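Local coordinates for protein aminoacyl-histidine dipeptidase (Vibrio alginolyticus, PDB 3MRU) that probably hydrolyses dipeptides, among them aminoacyl-histidine dipeptides such as carnosine, as a zinc-dependent metallopeptidase of the M20 family, at residues Ser6-Leu11 / Ile100-Asp105; Gln47-Arg52 / Ile61-Thr66; Met192-Thr197 / Glu388-Gln393. All blocks are in the same frame, centred on the assembly; numbering follows the deposited sequence.

Overall arrangement
Interactions 1 and 2 lie on the same side of the chain's centre, with centres about 29 Å apart and nearest atoms about 16 Å, whereas interaction 3 lies about 59 and 57 Å from their centres, across the centre of the chain. None of the three touches another or an annotated zinc site. Interaction 1 is partly buried and purely apolar: a loop near the N-terminus rests its side chains on an edge strand without a hydrogen bond between them. Interaction 2 is a surface contact between the two strands of a hairpin, apolar toward helix 36-46 and charged on its other face. Interaction 3, again partly buried, combines paired backbone bonds with alanine-on-phenylalanine packing where a helix end returns into a large sheet.

Interaction 1. Residues Ser6-Leu11 / Ile100-Asp105; sequences SEISTL and IQPYID
I104 is the hub of this contact, and the side chains of S6, I8 and L11 gather around its outer end. From its CB two branches leave. CG2 stands anti to the backbone N and CG1 anti to the carbonyl carbon; it is CG1 that runs toward residues 6-11, with L11 CD1 4.1 Å from I104 CG1. The chain then stays extended (chi2 167°), which carries CD1 well away from its own backbone and in among its partners. There I104 CD1 has L11 CD1 at 3.7 Å, the two side chains reaching toward each other tip to tip, and S6 CB at 3.8 Å. I8 slides past in the opposite direction; its CD1 is modelled too close to I104 and its exact place is doubtful, but further back I8 CG1 lies 4.2 Å from P102 CG. A branched, wholly apolar residue such as isoleucine suits this place because several carbons must be met at once, and proline adds a compact hydrocarbon ring.

Residues 102-105 form an outermost strand of a four-stranded antiparallel sheet and pair with 108-111; residues 6-11 are the lead-in to helix 14-25. The sheet thus offers I104, together with V109, to the N-terminal loop, W17 of the helix touches both I8 and L11, and I469 of helix 469-485 meets L11 and I104. The loop is folded into a short 3-10 turn in which E7 O accepts from T10 N (3.1 Å) and, on the same face of its carbonyl plane, from T10 OG1 at 2.8 Å. Threonine suits that position because backbone and side chain can both donate to one carbonyl, closing the turn that bears I8.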
loop_
_atom_site.group_PDB
_atom_site.type_symbol
_atom_site.label_atom_id
_atom_site.label_comp_id
_atom_site.label_asym_id
_atom_site.label_seq_id
_atom_site.Cartn_x
_atom_site.Cartn_y
_atom_site.Cartn_z
ATOM N N SER A 6 -32.873 -0.367 -17.024
ATOM C CA SER A 6 -31.614 0.077 -17.645
ATOM C C SER A 6 -30.544 -1.015 -17.781
ATOM O O SER A 6 -30.182 -1.659 -16.798
ATOM C CB SER A 6 -31.048 1.272 -16.871
ATOM O OG SER A 6 -31.931 2.379 -16.931
ATOM N N GLU A 7 -30.019 -1.207 -18.993
ATOM C CA GLU A 7 -29.015 -2.249 -19.229
ATOM C C GLU A 7 -27.594 -1.744 -19.069
ATOM O O GLU A 7 -27.206 -0.748 -19.687
ATOM C CB GLU A 7 -29.182 -2.933 -20.597
ATOM C CG GLU A 7 -29.210 -4.480 -20.482
ATOM C CD GLU A 7 -27.855 -5.089 -20.108
ATOM O OE1 GLU A 7 -26.912 -4.864 -20.889
ATOM O OE2 GLU A 7 -27.722 -5.785 -19.062
ATOM N N ILE A 8 -26.827 -2.455 -18.239
ATOM C CA ILE A 8 -25.409 -2.197 -18.085
ATOM C C ILE A 8 -24.706 -2.234 -19.440
ATOM O O ILE A 8 -23.833 -1.420 -19.685
ATOM C CB ILE A 8 -24.770 -3.185 -17.104
ATOM C CG1 ILE A 8 -25.523 -3.189 -15.774
ATOM C CG2 ILE A 8 -23.339 -2.864 -16.849
ATOM C CD1 ILE A 8 -25.389 -1.959 -14.871
ATOM N N SER A 9 -25.087 -3.138 -20.342
ATOM C CA SER A 9 -24.367 -3.245 -21.629
ATOM C C SER A 9 -24.695 -2.136 -22.628
ATOM O O SER A 9 -24.274 -2.205 -23.789
ATOM C CB SER A 9 -24.590 -4.593 -22.322
ATOM O OG SER A 9 -24.569 -5.668 -21.425
ATOM N N THR A 10 -25.459 -1.136 -22.198
ATOM C CA THR A 10 -25.828 -0.039 -23.093
ATOM C C THR A 10 -25.388 1.348 -22.584
ATOM O O THR A 10 -25.752 2.385 -23.156
ATOM C CB THR A 10 -27.332 -0.076 -23.424
ATOM O OG1 THR A 10 -28.098 0.047 -22.209
ATOM C CG2 THR A 10 -27.667 -1.364 -24.148
ATOM N N LEU A 11 -24.605 1.334 -21.504
ATOM C CA LEU A 11 -23.910 2.506 -20.999
ATOM C C LEU A 11 -22.736 2.777 -21.932
ATOM O O LEU A 11 -22.188 1.850 -22.533
ATOM C CB LEU A 11 -23.412 2.237 -19.579
ATOM C CG LEU A 11 -24.512 2.133 -18.525
ATOM C CD1 LEU A 11 -24.011 1.539 -17.234
ATOM C CD2 LEU A 11 -25.135 3.476 -18.271
ATOM N N ILE A 100 -21.634 -11.834 -10.486
ATOM C CA ILE A 100 -21.949 -10.532 -9.915
ATOM C C ILE A 100 -23.205 -9.991 -10.585
ATOM O O ILE A 100 -23.333 -9.999 -11.818
ATOM C CB ILE A 100 -20.801 -9.526 -10.122
ATOM C CG1 ILE A 100 -19.457 -10.110 -9.664
ATOM C CG2 ILE A 100 -21.115 -8.206 -9.442
ATOM C CD1 ILE A 100 -18.815 -11.101 -10.614
ATOM N N GLN A 101 -24.149 -9.525 -9.788
ATOM C CA GLN A 101 -25.316 -8.926 -10.388
ATOM C C GLN A 101 -25.133 -7.414 -10.363
ATOM O O GLN A 101 -25.582 -6.770 -9.425
ATOM C CB GLN A 101 -26.589 -9.307 -9.631
ATOM C CG GLN A 101 -26.900 -10.791 -9.520
ATOM C CD GLN A 101 -27.870 -11.047 -8.375
ATOM O OE1 GLN A 101 -29.060 -10.705 -8.460
ATOM N NE2 GLN A 101 -27.362 -11.617 -7.275
ATOM N N PRO A 102 -24.491 -6.834 -11.398
ATOM C CA PRO A 102 -24.333 -5.384 -11.347
ATOM C C PRO A 102 -25.680 -4.730 -11.620
ATOM O O PRO A 102 -26.505 -5.300 -12.348
ATOM C CB PRO A 102 -23.373 -5.105 -12.501
ATOM C CG PRO A 102 -23.647 -6.205 -13.492
ATOM C CD PRO A 102 -23.948 -7.411 -12.648
ATOM N N TYR A 103 -25.918 -3.566 -11.026
ATOM C CA TYR A 103 -27.110 -2.791 -11.334
ATOM C C TYR A 103 -26.799 -1.298 -11.352
ATOM O O TYR A 103 -25.743 -0.869 -10.882
ATOM C CB TYR A 103 -28.256 -3.135 -10.383
ATOM C CG TYR A 103 -28.141 -2.589 -8.973
ATOM C CD1 TYR A 103 -28.869 -1.455 -8.580
ATOM C CD2 TYR A 103 -27.338 -3.222 -8.018
ATOM C CE1 TYR A 103 -28.776 -0.951 -7.298
ATOM C CE2 TYR A 103 -27.238 -2.733 -6.730
ATOM C CZ TYR A 103 -27.956 -1.596 -6.372
ATOM O OH TYR A 103 -27.854 -1.094 -5.084
ATOM N N ILE A 104 -27.714 -0.509 -11.913
ATOM C CA ILE A 104 -27.513 0.933 -12.029
ATOM C C ILE A 104 -28.368 1.700 -11.028
ATOM O O ILE A 104 -29.588 1.580 -11.042
ATOM C CB ILE A 104 -27.847 1.422 -13.445
ATOM C CG1 ILE A 104 -26.940 0.730 -14.469
ATOM C CG2 ILE A 104 -27.733 2.959 -13.525
ATOM C CD1 ILE A 104 -27.378 0.881 -15.923
ATOM N N ASP A 105 -27.730 2.491 -10.169
ATOM C CA ASP A 105 -28.449 3.340 -9.231
ATOM C C ASP A 105 -27.870 4.739 -9.286
ATOM O O ASP A 105 -26.886 5.021 -8.588
ATOM C CB ASP A 105 -28.323 2.784 -7.809
ATOM C CG ASP A 105 -29.301 3.444 -6.806
ATOM O OD1 ASP A 105 -30.298 4.080 -7.236
ATOM O OD2 ASP A 105 -29.079 3.297 -5.570
#

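Interaction 2. Residues Gln47-Arg52 / Ile61-Thr66; sequences QGFDVR and IKKPAT
I61 faces V51 as a non-hydrogen-bonded antiparallel pair, and the two side chains lie side by side, pointing the same way. Both V51 methyls approach I61 CG1, while I61 CG2 reaches F49 CB at 3.9 Å. Branched aliphatics suit this face, because V41 and A44 of helix 36-46 meet V51, and I40 and A44 meet I61.

At K62 the backbone takes over: K62 N donates to D50 O over 3.1 Å, nearly straight at 164°. The K62 side chain leaves by the other face and crosses the R52 guanidinium, with R52 NH1 3.6 Å from K62 CB. R52 NH1 bonds F60 O, the residue just before I61, a bond that probably keeps the guanidinium beside the aliphatic part of K62; R52 NH2 and K62 NZ, like charges, are 5.6 Å apart.

K63 turns back to the F49 side. Its extended chain runs beside the ring, with K63 CD 3.7 Å from F49 CE1, so a long lysine can give its methylenes to the phenylalanine and still place NZ on L131 O and S133 O.

G48 ends helix 36-46 in a Schellman motif, and the chain continues into a beta hairpin, 50-53 with 59-63, at the edge of a six-stranded mixed sheet.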
loop_
_atom_site.group_PDB
_atom_site.type_symbol
_atom_site.label_atom_id
_atom_site.label_comp_id
_atom_site.label_asym_id
_atom_site.label_seq_id
_atom_site.Cartn_x
_atom_site.Cartn_y
_atom_site.Cartn_z
ATOM N N GLN A 47 -10.674 -14.061 -32.462
ATOM C CA GLN A 47 -10.427 -12.798 -33.142
ATOM C C GLN A 47 -9.085 -12.839 -33.872
ATOM O O GLN A 47 -8.716 -11.893 -34.560
ATOM C CB GLN A 47 -10.453 -11.639 -32.143
ATOM C CG GLN A 47 -11.591 -11.680 -31.116
ATOM C CD GLN A 47 -12.958 -11.330 -31.692
ATOM O OE1 GLN A 47 -13.076 -10.438 -32.535
ATOM N NE2 GLN A 47 -14.004 -12.025 -31.224
ATOM N N GLY A 48 -8.356 -13.939 -33.709
ATOM C CA GLY A 48 -7.079 -14.149 -34.386
ATOM C C GLY A 48 -5.929 -13.339 -33.817
ATOM O O GLY A 48 -5.160 -12.722 -34.564
ATOM N N PHE A 49 -5.801 -13.331 -32.494
ATOM C CA PHE A 49 -4.701 -12.614 -31.844
ATOM C C PHE A 49 -3.630 -13.642 -31.498
ATOM O O PHE A 49 -3.950 -14.815 -31.305
ATOM C CB PHE A 49 -5.205 -11.812 -30.637
ATOM C CG PHE A 49 -6.052 -10.603 -30.992
ATOM C CD1 PHE A 49 -5.534 -9.559 -31.762
ATOM C CD2 PHE A 49 -7.354 -10.490 -30.520
ATOM C CE1 PHE A 49 -6.310 -8.434 -32.062
ATOM C CE2 PHE A 49 -8.121 -9.379 -30.816
ATOM C CZ PHE A 49 -7.600 -8.351 -31.582
ATOM N N ASP A 50 -2.377 -13.313 -31.385
ATOM C CA ASP A 50 -1.443 -14.231 -30.895
ATOM C C ASP A 50 -1.639 -14.060 -29.433
ATOM O O ASP A 50 -1.332 -13.140 -28.843
ATOM C CB ASP A 50 -0.009 -13.889 -31.281
ATOM C CG ASP A 50 0.963 -15.117 -31.276
ATOM O OD1 ASP A 50 0.826 -15.956 -32.169
ATOM O OD2 ASP A 50 1.892 -15.213 -30.447
ATOM N N VAL A 51 -2.163 -15.125 -28.832
ATOM C CA VAL A 51 -2.392 -15.164 -27.390
ATOM C C VAL A 51 -1.630 -16.314 -26.721
ATOM O O VAL A 51 -1.872 -17.484 -27.017
ATOM C CB VAL A 51 -3.890 -15.294 -27.059
ATOM C CG1 VAL A 51 -4.083 -15.592 -25.581
ATOM C CG2 VAL A 51 -4.632 -14.026 -27.455
ATOM N N ARG A 52 -0.716 -15.970 -25.817
ATOM C CA ARG A 52 0.080 -16.960 -25.088
ATOM C C ARG A 52 -0.049 -16.719 -23.605
ATOM O O ARG A 52 -0.357 -15.607 -23.168
ATOM C CB ARG A 52 1.557 -16.993 -25.541
ATOM C CG ARG A 52 2.403 -15.735 -25.292
ATOM C CD ARG A 52 1.697 -14.471 -25.744
ATOM N NE ARG A 52 2.580 -13.533 -26.434
ATOM C CZ ARG A 52 2.204 -12.324 -26.857
ATOM N NH1 ARG A 52 0.955 -11.895 -26.655
ATOM N NH2 ARG A 52 3.077 -11.541 -27.491
ATOM N N ILE A 61 -1.582 -10.682 -24.842
ATOM C CA ILE A 61 -2.328 -10.711 -26.082
ATOM C C ILE A 61 -1.786 -9.648 -27.014
ATOM O O ILE A 61 -1.742 -8.462 -26.662
ATOM C CB ILE A 61 -3.827 -10.506 -25.814
ATOM C CG1 ILE A 61 -4.406 -11.716 -25.097
ATOM C CG2 ILE A 61 -4.586 -10.255 -27.106
ATOM C CD1 ILE A 61 -5.759 -11.482 -24.423
ATOM N N LYS A 62 -1.370 -10.075 -28.199
ATOM C CA LYS A 62 -0.679 -9.174 -29.103
ATOM C C LYS A 62 -1.544 -8.695 -30.266
ATOM O O LYS A 62 -2.077 -9.486 -31.048
ATOM C CB LYS A 62 0.635 -9.805 -29.600
ATOM C CG LYS A 62 1.738 -8.771 -29.852
ATOM C CD LYS A 62 2.991 -9.355 -30.515
ATOM C CE LYS A 62 3.830 -8.214 -31.142
ATOM N NZ LYS A 62 5.096 -8.648 -31.831
ATOM N N LYS A 63 -1.682 -7.382 -30.366
ATOM C CA LYS A 63 -2.347 -6.791 -31.502
ATOM C C LYS A 63 -1.415 -5.828 -32.216
ATOM O O LYS A 63 -0.898 -4.899 -31.595
ATOM C CB LYS A 63 -3.610 -6.066 -31.074
ATOM C CG LYS A 63 -4.305 -5.326 -32.207
ATOM C CD LYS A 63 -5.643 -4.836 -31.738
ATOM C CE LYS A 63 -6.374 -4.098 -32.804
ATOM N NZ LYS A 63 -7.442 -3.318 -32.144
ATOM N N PRO A 64 -1.206 -6.051 -33.530
ATOM C CA PRO A 64 -0.357 -5.192 -34.349
ATOM C C PRO A 64 -1.001 -3.833 -34.567
ATOM O O PRO A 64 -2.225 -3.702 -34.484
ATOM C CB PRO A 64 -0.272 -5.950 -35.672
ATOM C CG PRO A 64 -1.537 -6.721 -35.734
ATOM C CD PRO A 64 -1.786 -7.154 -34.325
ATOM N N ALA A 65 -0.162 -2.837 -34.833
ATOM C CA ALA A 65 -0.592 -1.467 -35.089
ATOM C C ALA A 65 -1.630 -1.365 -36.198
ATOM O O ALA A 65 -1.607 -2.140 -37.156
ATOM C CB ALA A 65 0.622 -0.603 -35.450
ATOM N N THR A 66 -2.538 -0.406 -36.060
ATOM C CA THR A 66 -3.369 -0.002 -37.182
ATOM C C THR A 66 -2.427 0.713 -38.169
ATOM O O THR A 66 -1.427 1.311 -37.733
ATOM C CB THR A 66 -4.581 0.872 -36.739
ATOM O OG1 THR A 66 -4.132 2.167 -36.328
ATOM C CG2 THR A 66 -5.342 0.207 -35.594
#

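Interaction 3. Residues Met192-Thr197 / Glu388-Gln393; sequences MTFDIT and ELAGAQ
The ring of F194 carries A392 on one face and A390 at its edge. A392 CB sits 3.7 Å from the centroid of the F194 ring and 21° off its normal, a CH-pi contact shifted toward the CE2 side. A390 CB lies near the ring plane, 4.1 Å from F194 CE2. The ring comes to lie there although the CB of F194 points away from residues 388-393: with CG beside the backbone N (chi1 -68°), its far end comes back toward the two alanines. Their single methyls suit a place where the backbone must pass close to an aromatic. F324 of helix 318-330 packs edge-to-face with the same phenylalanine, which is buried.

Helix 373-389 ends here in a Schellman motif. G391 has the positive phi (69°) that glycine accepts easily, its N bonds E388 O at 2.8 Å, and the chain reverses into strand 393-400. That strand joins 181-199 antiparallel, within the large mixed sheet. T193 and Q393 form a hydrogen-bonded pair: T193 N to Q393 O is 2.7 Å and Q393 N to T193 O is 2.9 Å. The T193 hydroxyl makes a weak bond to the same Q393 O. The side chains of T193 and Q393 stand on one common face of the sheet, where polar groups are suited to the more exposed surroundings. M192, buried, lays its CG 4.1 Å from A392 CB, while R323 NH1 bonds A390 O at the helix end.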
loop_
_atom_site.group_PDB
_atom_site.type_symbol
_atom_site.label_atom_id
_atom_site.label_comp_id
_atom_site.label_asym_id
_atom_site.label_seq_id
_atom_site.Cartn_x
_atom_site.Cartn_y
_atom_site.Cartn_z
ATOM N N MET A 192 13.456 -6.683 15.295
ATOM C CA MET A 192 14.561 -6.689 16.218
ATOM C C MET A 192 14.155 -7.380 17.502
ATOM O O MET A 192 13.219 -6.953 18.178
ATOM C CB MET A 192 15.000 -5.276 16.506
ATOM C CG MET A 192 16.403 -5.213 16.993
ATOM S SD MET A 192 16.888 -3.520 17.256
ATOM C CE MET A 192 17.286 -2.952 15.603
ATOM N N THR A 193 14.867 -8.450 17.841
ATOM C CA THR A 193 14.474 -9.295 18.947
ATOM C C THR A 193 15.577 -9.328 19.963
ATOM O O THR A 193 16.758 -9.312 19.611
ATOM C CB THR A 193 14.183 -10.743 18.495
ATOM O OG1 THR A 193 14.122 -10.814 17.060
ATOM C CG2 THR A 193 12.868 -11.239 19.118
ATOM N N PHE A 194 15.170 -9.386 21.226
ATOM C CA PHE A 194 16.090 -9.325 22.365
ATOM C C PHE A 194 15.959 -10.567 23.233
ATOM O O PHE A 194 14.844 -11.000 23.556
ATOM C CB PHE A 194 15.831 -8.067 23.213
ATOM C CG PHE A 194 16.188 -6.791 22.511
ATOM C CD1 PHE A 194 15.284 -6.185 21.636
ATOM C CD2 PHE A 194 17.427 -6.212 22.704
ATOM C CE1 PHE A 194 15.611 -5.046 20.964
ATOM C CE2 PHE A 194 17.761 -5.049 22.040
ATOM C CZ PHE A 194 16.858 -4.473 21.162
ATOM N N ASP A 195 17.092 -11.155 23.603
ATOM C CA ASP A 195 17.023 -12.318 24.460
ATOM C C ASP A 195 17.295 -11.956 25.915
ATOM O O ASP A 195 18.453 -11.972 26.381
ATOM C CB ASP A 195 17.886 -13.454 23.924
ATOM C CG ASP A 195 17.106 -14.377 22.995
ATOM O OD1 ASP A 195 15.949 -14.748 23.339
ATOM O OD2 ASP A 195 17.641 -14.726 21.917
ATOM N N ILE A 196 16.204 -11.641 26.617
ATOM C CA ILE A 196 16.276 -11.098 27.972
ATOM C C ILE A 196 16.011 -12.099 29.075
ATOM O O ILE A 196 15.224 -13.050 28.917
ATOM C CB ILE A 196 15.352 -9.858 28.202
ATOM C CG1 ILE A 196 13.868 -10.234 28.169
ATOM C CG2 ILE A 196 15.652 -8.766 27.189
ATOM C CD1 ILE A 196 12.923 -9.188 28.759
ATOM N N THR A 197 16.695 -11.837 30.192
ATOM C CA THR A 197 16.521 -12.551 31.463
ATOM C C THR A 197 16.067 -11.582 32.575
ATOM O O THR A 197 16.320 -10.368 32.505
ATOM C CB THR A 197 17.820 -13.261 31.884
ATOM O OG1 THR A 197 18.873 -12.291 31.992
ATOM C CG2 THR A 197 18.191 -14.320 30.852
ATOM N N GLU A 388 23.183 -4.896 15.937
ATOM C CA GLU A 388 24.546 -5.304 16.297
ATOM C C GLU A 388 24.995 -4.676 17.634
ATOM O O GLU A 388 25.185 -5.388 18.635
ATOM C CB GLU A 388 25.503 -4.860 15.197
ATOM C CG GLU A 388 26.508 -5.886 14.724
ATOM C CD GLU A 388 26.361 -6.119 13.212
ATOM O OE1 GLU A 388 26.767 -5.216 12.428
ATOM O OE2 GLU A 388 25.810 -7.189 12.821
ATOM N N LEU A 389 25.139 -3.348 17.651
ATOM C CA LEU A 389 25.548 -2.631 18.837
ATOM C C LEU A 389 24.795 -3.019 20.081
ATOM O O LEU A 389 25.280 -2.784 21.154
ATOM C CB LEU A 389 25.348 -1.145 18.642
ATOM C CG LEU A 389 26.316 -0.392 17.746
ATOM C CD1 LEU A 389 25.893 1.056 17.653
ATOM C CD2 LEU A 389 27.755 -0.488 18.238
ATOM N N ALA A 390 23.611 -3.596 19.943
ATOM C CA ALA A 390 22.744 -3.861 21.087
ATOM C C ALA A 390 22.776 -5.312 21.537
ATOM O O ALA A 390 22.183 -5.661 22.574
ATOM C CB ALA A 390 21.299 -3.454 20.764
ATOM N N GLY A 391 23.446 -6.154 20.747
ATOM C CA GLY A 391 23.455 -7.598 20.973
ATOM C C GLY A 391 22.108 -8.255 20.699
ATOM O O GLY A 391 21.787 -9.288 21.293
ATOM N N ALA A 392 21.323 -7.661 19.797
ATOM C CA ALA A 392 19.997 -8.164 19.446
ATOM C C ALA A 392 20.010 -8.728 18.033
ATOM O O ALA A 392 20.996 -8.582 17.311
ATOM C CB ALA A 392 18.999 -7.055 19.552
ATOM N N GLN A 393 18.912 -9.360 17.630
ATOM C CA GLN A 393 18.826 -9.943 16.295
ATOM C C GLN A 393 17.741 -9.275 15.453
ATOM O O GLN A 393 16.664 -8.990 15.958
ATOM C CB GLN A 393 18.553 -11.436 16.433
ATOM C CG GLN A 393 18.846 -12.279 15.190
ATOM C CD GLN A 393 18.300 -13.720 15.342
ATOM O OE1 GLN A 393 18.905 -14.564 16.036
ATOM N NE2 GLN A 393 17.140 -13.998 14.701
#